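Local atomic coordinates of VP35 (Myotis lucifugus, PDB entry 6DKU), a protein that is an endogenous bat homologue of the filoviral polymerase cofactor VP35, seen here as its interferon inhibitory domain, and probably antagonises innate immune signalling. Residues Arg53-Gly58 with His62-Ser67. The protein carries 1 engineered substitution. Residues are numbered along the deposited sequence; the frame is centred on the assembly and turned at random.
Unlike the reference sequence in segment 53-58: Met56 (reference Thr).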
ATOM      1  N   ARG A  53      -6.335  -9.076 -13.331  1.00 67.50           N
ATOM      2  CA  ARG A  53      -7.391  -8.626 -14.234  1.00 63.70           C
ATOM      3  C   ARG A  53      -6.986  -7.327 -14.916  1.00 66.15           C
ATOM      4  O   ARG A  53      -7.101  -7.189 -16.140  1.00 57.60           O
ATOM      5  CB  ARG A  53      -8.702  -8.439 -13.465  1.00 62.66           C
ATOM      6  CG  ARG A  53      -9.623  -9.649 -13.455  1.00 82.01           C
ATOM      7  CD  ARG A  53     -10.991  -9.302 -12.852  1.00 97.89           C
ATOM      8  NE  ARG A  53     -10.906  -8.902 -11.443  1.00 94.84           N
ATOM      9  CZ  ARG A  53     -11.065  -9.729 -10.411  1.00 86.41           C
ATOM     10  NH1 ARG A  53     -11.320 -11.018 -10.620  1.00 79.66           N
ATOM     11  NH2 ARG A  53     -10.965  -9.268  -9.167  1.00 82.01           N
ATOM     12  N   GLU A  54      -6.487  -6.366 -14.134  1.00 60.07           N
ATOM     13  CA  GLU A  54      -6.164  -5.060 -14.694  1.00 58.66           C
ATOM     14  C   GLU A  54      -4.979  -5.145 -15.650  1.00 65.74           C
ATOM     15  O   GLU A  54      -4.992  -4.509 -16.713  1.00 65.13           O
ATOM     16  CB  GLU A  54      -5.916  -4.054 -13.569  1.00 51.29           C
ATOM     17  CG  GLU A  54      -7.100  -3.881 -12.610  1.00 61.28           C
ATOM     18  CD  GLU A  54      -8.298  -3.185 -13.253  1.00 73.22           C
ATOM     19  OE1 GLU A  54      -8.997  -3.816 -14.071  1.00 86.48           O
ATOM     20  OE2 GLU A  54      -8.544  -2.001 -12.942  1.00 83.06           O
ATOM     21  N   LEU A  55      -3.965  -5.958 -15.321  1.00 52.15           N
ATOM     22  CA  LEU A  55      -2.895  -6.197 -16.288  1.00 60.77           C
ATOM     23  C   LEU A  55      -3.421  -6.865 -17.552  1.00 61.04           C
ATOM     24  O   LEU A  55      -2.998  -6.528 -18.662  1.00 55.99           O
ATOM     25  CB  LEU A  55      -1.792  -7.052 -15.681  1.00 46.36           C
ATOM     26  CG  LEU A  55      -1.048  -6.471 -14.488  1.00 49.16           C
ATOM     27  CD1 LEU A  55       0.076  -7.417 -14.081  1.00 42.86           C
ATOM     28  CD2 LEU A  55      -0.528  -5.111 -14.855  1.00 43.24           C
ATOM     29  N   MET A  56      -4.339  -7.820 -17.404  1.00 63.42           N
ATOM     30  CA  MET A  56      -4.954  -8.442 -18.572  1.00 75.41           C
ATOM     31  C   MET A  56      -5.647  -7.404 -19.438  1.00 73.92           C
ATOM     32  O   MET A  56      -5.599  -7.474 -20.670  1.00 72.17           O
ATOM     33  CB  MET A  56      -5.949  -9.510 -18.125  1.00 86.77           C
ATOM     34  CG  MET A  56      -6.214 -10.573 -19.156  1.00104.91           C
ATOM     35  SD  MET A  56      -4.933 -11.841 -19.154  1.00124.73           S
ATOM     36  CE  MET A  56      -4.594 -12.027 -17.401  1.00105.80           C
ATOM     37  N   ASP A  57      -6.292  -6.425 -18.804  1.00 59.16           N
ATOM     38  CA  ASP A  57      -6.947  -5.350 -19.528  1.00 62.19           C
ATOM     39  C   ASP A  57      -5.954  -4.361 -20.126  1.00 77.18           C
ATOM     40  O   ASP A  57      -6.363  -3.485 -20.895  1.00 65.48           O
ATOM     41  CB  ASP A  57      -7.921  -4.637 -18.593  1.00 71.13           C
ATOM     42  CG  ASP A  57      -9.038  -3.934 -19.333  1.00 92.62           C
ATOM     43  OD1 ASP A  57      -9.228  -4.198 -20.541  1.00106.63           O
ATOM     44  OD2 ASP A  57      -9.720  -3.102 -18.701  1.00101.51           O
ATOM     45  N   GLY A  58      -4.667  -4.483 -19.807  1.00 67.85           N
ATOM     46  CA  GLY A  58      -3.648  -3.640 -20.393  1.00 71.24           C
ATOM     47  C   GLY A  58      -3.206  -2.478 -19.534  1.00 63.04           C
ATOM     48  O   GLY A  58      -2.414  -1.652 -20.001  1.00 62.30           O
ATOM     49  N   HIS A  62       1.457   0.024 -12.039  1.00 45.62           N
ATOM     50  CA  HIS A  62       1.137   1.144 -11.158  1.00 48.70           C
ATOM     51  C   HIS A  62      -0.362   1.388 -11.111  1.00 48.58           C
ATOM     52  O   HIS A  62      -0.964   1.480 -10.028  1.00 56.60           O
ATOM     53  CB  HIS A  62       1.862   2.406 -11.628  1.00 59.45           C
ATOM     54  CG  HIS A  62       3.346   2.252 -11.722  1.00 58.31           C
ATOM     55  ND1 HIS A  62       3.958   1.494 -12.699  1.00 61.16           N
ATOM     56  CD2 HIS A  62       4.342   2.766 -10.964  1.00 53.66           C
ATOM     57  CE1 HIS A  62       5.267   1.540 -12.532  1.00 52.84           C
ATOM     58  NE2 HIS A  62       5.527   2.304 -11.487  1.00 57.97           N
ATOM     59  N   ALA A  63      -0.980   1.500 -12.291  1.00 48.20           N
ATOM     60  CA  ALA A  63      -2.424   1.698 -12.354  1.00 50.96           C
ATOM     61  C   ALA A  63      -3.153   0.570 -11.648  1.00 45.95           C
ATOM     62  O   ALA A  63      -4.061   0.822 -10.857  1.00 56.85           O
ATOM     63  CB  ALA A  63      -2.894   1.809 -13.805  1.00 43.77           C
ATOM     64  N   ALA A  64      -2.758  -0.678 -11.910  1.00 53.07           N
ATOM     65  CA  ALA A  64      -3.440  -1.816 -11.298  1.00 53.81           C
ATOM     66  C   ALA A  64      -3.377  -1.749  -9.780  1.00 47.56           C
ATOM     67  O   ALA A  64      -4.393  -1.956  -9.097  1.00 54.46           O
ATOM     68  CB  ALA A  64      -2.826  -3.124 -11.800  1.00 46.73           C
ATOM     69  N   ILE A  65      -2.189  -1.458  -9.237  1.00 46.27           N
ATOM     70  CA  ILE A  65      -2.017  -1.337  -7.790  1.00 46.61           C
ATOM     71  C   ILE A  65      -2.966  -0.289  -7.222  1.00 54.49           C
ATOM     72  O   ILE A  65      -3.673  -0.540  -6.240  1.00 68.57           O
ATOM     73  CB  ILE A  65      -0.552  -1.013  -7.454  1.00 44.15           C
ATOM     74  CG1 ILE A  65       0.332  -2.230  -7.704  1.00 40.20           C
ATOM     75  CG2 ILE A  65      -0.419  -0.532  -6.025  1.00 39.42           C
ATOM     76  CD1 ILE A  65       1.798  -1.862  -7.847  1.00 46.77           C
ATOM     77  N   ILE A  66      -3.009   0.901  -7.836  1.00 51.92           N
ATOM     78  CA  ILE A  66      -3.963   1.913  -7.372  1.00 53.09           C
ATOM     79  C   ILE A  66      -5.401   1.415  -7.524  1.00 54.16           C
ATOM     80  O   ILE A  66      -6.286   1.717  -6.701  1.00 59.35           O
ATOM     81  CB  ILE A  66      -3.721   3.237  -8.131  1.00 46.27           C
ATOM     82  CG1 ILE A  66      -2.452   3.931  -7.616  1.00 45.08           C
ATOM     83  CG2 ILE A  66      -4.919   4.160  -8.008  1.00 44.35           C
ATOM     84  CD1 ILE A  66      -2.073   5.191  -8.381  1.00 39.69           C
ATOM     85  N   SER A  67      -5.643   0.612  -8.557  1.00 56.26           N
ATOM     86  CA  SER A  67      -6.980   0.137  -8.869  1.00 47.70           C
ATOM     87  C   SER A  67      -7.494  -0.800  -7.793  1.00 58.46           C
ATOM     88  O   SER A  67      -8.710  -0.889  -7.593  1.00 64.07           O
ATOM     89  CB  SER A  67      -6.981  -0.556 -10.235  1.00 58.36           C
ATOM     90  OG  SER A  67      -8.190  -1.258 -10.473  1.00 71.37           O
TER
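Glu54 reaches across from one helix to Ala64 and Ser67 of the next, and following it from CB outward shows how a buried acid can serve both apolar packing and polar bonding. CB rests on Ala64, whose methyl CB lies 3.7 Å from Glu54 CB; here the backbones come closest, with the CA atoms of Glu54 and Ala64 5.4 Å apart, a spacing that the small alanine permits. Glu54 CG stands beside the backbone N, anti to the carbonyl carbon (chi1 -58°), and passes 3.6 Å from Ser67 OG. The chain then bends at chi2 (-69°), which carries the carboxylate along helix 61-71 to the serine one turn beyond Ala64. At the tip, Ser67 OG donates a hydrogen bond of 2.6 Å to Glu54 OE2, meeting the oxygen on its anti side and 32° out of the carboxylate plane. OE2 also forms a salt bridge with Arg71, which would help to keep the buried acid ionised, while Ser67 OG has a second hydrogen-bond partner in His50 NE2. Leu55 widens the apolar patch lightly, its CD2 lying 4.3 Å from Ala64 CB.

Beyond this patch, helix 41-56 ends in a Schellman motif at Gly58, whose positive phi turns the chain into the short link to helix 61-71. The contact thus ties two consecutive helices of the interferon inhibitory domain. Ile65 turns away from residues 53-58 to pack on Leu30 and Val31 of helix 26-37 and on Phe51, while Ile66 touches Phe27 and Ile128, just past strand 122-127.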